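Local coordinates for glyoxalase family protein, putative (Bacillus anthracis, PDB 2QQZ) that is of unknown function but belongs to the glyoxalase/bleomycin resistance/dioxygenase superfamily, whose members include metal-dependent lyases, dioxygenases and drug-binding proteins, at residues V97-A102 / I107-S112. Numbering follows the deposited sequence.
Sequences VIDDHA and IRFYVS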
ATOM      1  N   VAL A  97       0.857 -20.299   2.993  1.00 46.70           N
ATOM      2  CA  VAL A  97       1.921 -19.278   3.022  1.00 46.22           C
ATOM      3  C   VAL A  97       3.051 -19.560   2.035  1.00 46.11           C
ATOM      4  O   VAL A  97       3.429 -20.722   1.789  1.00 46.15           O
ATOM      5  CB  VAL A  97       2.483 -18.980   4.441  1.00 45.28           C
ATOM      6  CG1 VAL A  97       1.379 -18.969   5.479  1.00 45.79           C
ATOM      7  CG2 VAL A  97       3.581 -19.957   4.804  1.00 49.16           C
ATOM      8  N   ILE A  98       3.561 -18.504   1.431  1.00 44.74           N
ATOM      9  CA  ILE A  98       4.632 -18.628   0.473  1.00 45.97           C
ATOM     10  C   ILE A  98       5.808 -17.836   1.009  1.00 45.47           C
ATOM     11  O   ILE A  98       5.806 -16.604   0.988  1.00 43.76           O
ATOM     12  CB  ILE A  98       4.242 -18.109  -0.939  1.00 45.92           C
ATOM     13  CG1 ILE A  98       3.057 -18.911  -1.498  1.00 48.16           C
ATOM     14  CG2 ILE A  98       5.476 -18.169  -1.905  1.00 46.27           C
ATOM     15  CD1 ILE A  98       2.550 -18.379  -2.781  1.00 48.86           C
ATOM     16  N   ASP A  99       6.821 -18.560   1.479  1.00 45.77           N
ATOM     17  CA  ASP A  99       8.008 -17.954   2.100  1.00 46.09           C
ATOM     18  C   ASP A  99       8.823 -17.236   1.025  1.00 45.95           C
ATOM     19  O   ASP A  99       8.709 -17.557  -0.167  1.00 45.17           O
ATOM     20  CB  ASP A  99       8.847 -19.023   2.804  1.00 46.75           C
ATOM     21  CG  ASP A  99       8.194 -19.528   4.081  1.00 50.67           C
ATOM     22  OD1 ASP A  99       7.777 -18.732   4.955  1.00 50.50           O
ATOM     23  OD2 ASP A  99       8.105 -20.771   4.224  1.00 55.15           O
ATOM     24  N   ASP A 100       9.625 -16.255   1.436  1.00 43.99           N
ATOM     25  CA  ASP A 100      10.543 -15.604   0.522  1.00 44.65           C
ATOM     26  C   ASP A 100      11.895 -15.349   1.199  1.00 44.29           C
ATOM     27  O   ASP A 100      11.950 -14.725   2.268  1.00 43.37           O
ATOM     28  CB  ASP A 100       9.968 -14.281   0.038  1.00 45.25           C
ATOM     29  CG  ASP A 100      10.811 -13.675  -1.046  1.00 48.67           C
ATOM     30  OD1 ASP A 100      11.964 -13.247  -0.770  1.00 53.21           O
ATOM     31  OD2 ASP A 100      10.316 -13.678  -2.178  1.00 54.51           O
ATOM     32  N   HIS A 101      12.973 -15.847   0.598  1.00 42.61           N
ATOM     33  CA  HIS A 101      14.264 -15.798   1.232  1.00 42.86           C
ATOM     34  C   HIS A 101      15.236 -14.882   0.536  1.00 43.62           C
ATOM     35  O   HIS A 101      16.415 -14.944   0.831  1.00 43.33           O
ATOM     36  CB  HIS A 101      14.860 -17.228   1.320  1.00 43.32           C
ATOM     37  CG  HIS A 101      13.954 -18.181   2.024  1.00 43.61           C
ATOM     38  ND1 HIS A 101      13.862 -18.237   3.395  1.00 47.35           N
ATOM     39  CD2 HIS A 101      13.044 -19.065   1.553  1.00 45.88           C
ATOM     40  CE1 HIS A 101      12.948 -19.123   3.740  1.00 46.83           C
ATOM     41  NE2 HIS A 101      12.440 -19.645   2.643  1.00 46.10           N
ATOM     42  N   ALA A 102      14.772 -14.035  -0.378  1.00 44.51           N
ATOM     43  CA  ALA A 102      15.724 -13.295  -1.215  1.00 46.68           C
ATOM     44  C   ALA A 102      16.396 -12.141  -0.466  1.00 48.42           C
ATOM     45  O   ALA A 102      17.497 -11.763  -0.782  1.00 48.78           O
ATOM     46  CB  ALA A 102      15.051 -12.812  -2.499  1.00 46.21           C
ATOM     47  N   ILE A 107      12.780 -11.579   7.485  1.00 41.24           N
ATOM     48  CA  ILE A 107      11.986 -12.773   7.331  1.00 40.08           C
ATOM     49  C   ILE A 107      10.694 -12.303   6.740  1.00 40.68           C
ATOM     50  O   ILE A 107      10.128 -11.284   7.179  1.00 40.36           O
ATOM     51  CB  ILE A 107      11.720 -13.450   8.712  1.00 40.17           C
ATOM     52  CG1 ILE A 107      13.060 -13.837   9.340  1.00 38.08           C
ATOM     53  CG2 ILE A 107      10.757 -14.669   8.581  1.00 38.11           C
ATOM     54  CD1 ILE A 107      12.978 -14.423  10.769  1.00 41.95           C
ATOM     55  N   ARG A 108      10.173 -13.031   5.768  1.00 39.94           N
ATOM     56  CA  ARG A 108       8.923 -12.580   5.182  1.00 40.64           C
ATOM     57  C   ARG A 108       8.240 -13.655   4.381  1.00 40.21           C
ATOM     58  O   ARG A 108       8.854 -14.635   3.955  1.00 39.56           O
ATOM     59  CB  ARG A 108       9.196 -11.368   4.306  1.00 42.31           C
ATOM     60  CG  ARG A 108       9.954 -11.690   3.054  1.00 44.16           C
ATOM     61  CD  ARG A 108      10.191 -10.430   2.313  1.00 48.98           C
ATOM     62  NE  ARG A 108      11.052 -10.763   1.166  1.00 52.85           N
ATOM     63  CZ  ARG A 108      11.288  -9.971   0.119  1.00 51.70           C
ATOM     64  NH1 ARG A 108      10.744  -8.756   0.045  1.00 52.00           N
ATOM     65  NH2 ARG A 108      12.097 -10.404  -0.832  1.00 50.47           N
ATOM     66  N   PHE A 109       6.960 -13.463   4.150  1.00 39.19           N
ATOM     67  CA  PHE A 109       6.180 -14.441   3.396  1.00 39.68           C
ATOM     68  C   PHE A 109       4.925 -13.772   2.844  1.00 38.91           C
ATOM     69  O   PHE A 109       4.495 -12.690   3.347  1.00 38.69           O
ATOM     70  CB  PHE A 109       5.824 -15.658   4.265  1.00 38.13           C
ATOM     71  CG  PHE A 109       4.882 -15.368   5.417  1.00 39.78           C
ATOM     72  CD1 PHE A 109       3.504 -15.427   5.237  1.00 39.78           C
ATOM     73  CD2 PHE A 109       5.374 -15.056   6.679  1.00 41.87           C
ATOM     74  CE1 PHE A 109       2.642 -15.205   6.287  1.00 40.30           C
ATOM     75  CE2 PHE A 109       4.512 -14.801   7.760  1.00 39.13           C
ATOM     76  CZ  PHE A 109       3.157 -14.854   7.567  1.00 40.27           C
ATOM     77  N   TYR A 110       4.317 -14.418   1.843  1.00 40.20           N
ATOM     78  CA  TYR A 110       3.117 -13.875   1.203  1.00 39.63           C
ATOM     79  C   TYR A 110       1.973 -14.804   1.497  1.00 39.78           C
ATOM     80  O   TYR A 110       2.155 -16.007   1.654  1.00 39.06           O
ATOM     81  CB  TYR A 110       3.286 -13.809  -0.308  1.00 40.57           C
ATOM     82  CG  TYR A 110       4.556 -13.173  -0.758  1.00 42.59           C
ATOM     83  CD1 TYR A 110       4.808 -11.829  -0.482  1.00 46.06           C
ATOM     84  CD2 TYR A 110       5.484 -13.876  -1.525  1.00 45.24           C
ATOM     85  CE1 TYR A 110       5.976 -11.211  -0.900  1.00 45.27           C
ATOM     86  CE2 TYR A 110       6.667 -13.243  -1.977  1.00 45.78           C
ATOM     87  CZ  TYR A 110       6.902 -11.929  -1.638  1.00 46.47           C
ATOM     88  OH  TYR A 110       8.041 -11.242  -2.054  1.00 48.74           O
ATOM     89  N   VAL A 111       0.786 -14.234   1.531  1.00 38.96           N
ATOM     90  CA  VAL A 111      -0.450 -14.990   1.498  1.00 40.46           C
ATOM     91  C   VAL A 111      -1.346 -14.301   0.460  1.00 40.57           C
ATOM     92  O   VAL A 111      -1.083 -13.161   0.055  1.00 41.46           O
ATOM     93  CB  VAL A 111      -1.137 -15.024   2.881  1.00 39.69           C
ATOM     94  CG1 VAL A 111      -0.168 -15.453   3.945  1.00 39.92           C
ATOM     95  CG2 VAL A 111      -1.689 -13.650   3.245  1.00 44.46           C
ATOM     96  N   SER A 112      -2.391 -14.980   0.038  1.00 41.06           N
ATOM     97  CA  SER A 112      -3.458 -14.381  -0.754  1.00 42.46           C
ATOM     98  C   SER A 112      -4.682 -14.184   0.150  1.00 42.16           C
ATOM     99  O   SER A 112      -5.051 -15.063   0.938  1.00 40.65           O
ATOM    100  CB  SER A 112      -3.850 -15.291  -1.925  1.00 43.69           C
ATOM    101  OG  SER A 112      -2.758 -15.406  -2.846  1.00 49.29           O
TER
HETATM  102  O   HOH W   1      13.574 -12.427   2.480  1.00 31.07           O
HETATM  103  O   HOH W   2      11.768 -15.453   5.021  1.00 33.11           O
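Ile98 and Tyr110 pair through two backbone hydrogen bonds, Ile98 N to Tyr110 O (2.9 Å) and Tyr110 N to Ile98 O (2.8 Å), in the antiparallel beta hairpin that makes strand 98-100 the outermost strand, within this chain, of the second four-stranded sheet of this glyoxalase fold. Near the turn, Asp100 and Arg108 run side by side on the face that also carries Tyr110. Asp100 chi1 of -172° swings CG away from its own backbone N, setting the carboxylate beside the Arg108 chain, which is extended from CG to NE; its plane is nearly perpendicular (83°) to the guanidinium. Arg108 NH2 forms a salt bridge with Asp100 OD1 at 2.8 Å, approaching from above the carboxylate plane, while Arg108 NE adds a weak bond to the same oxygen. The Tyr110 hydroxyl sits over one guanidinium face, and Arg118 makes a cation-pi contact with the Tyr110 ring. Phe109 lies on the face shared with Asp99, and its CD1 meets Val97 CB obliquely at 3.8 Å; it also packs on helix 83-92, whose Lys87 forms a salt bridge with Asp99 OD1. A water donates to Asp100 O and accepts from Arg108 N. Opposite Arg108 NH2, Ala102 N reaches the other face of the Asp100 carboxylate, donating to OD1 at 2.9 Å and closing an Asx turn.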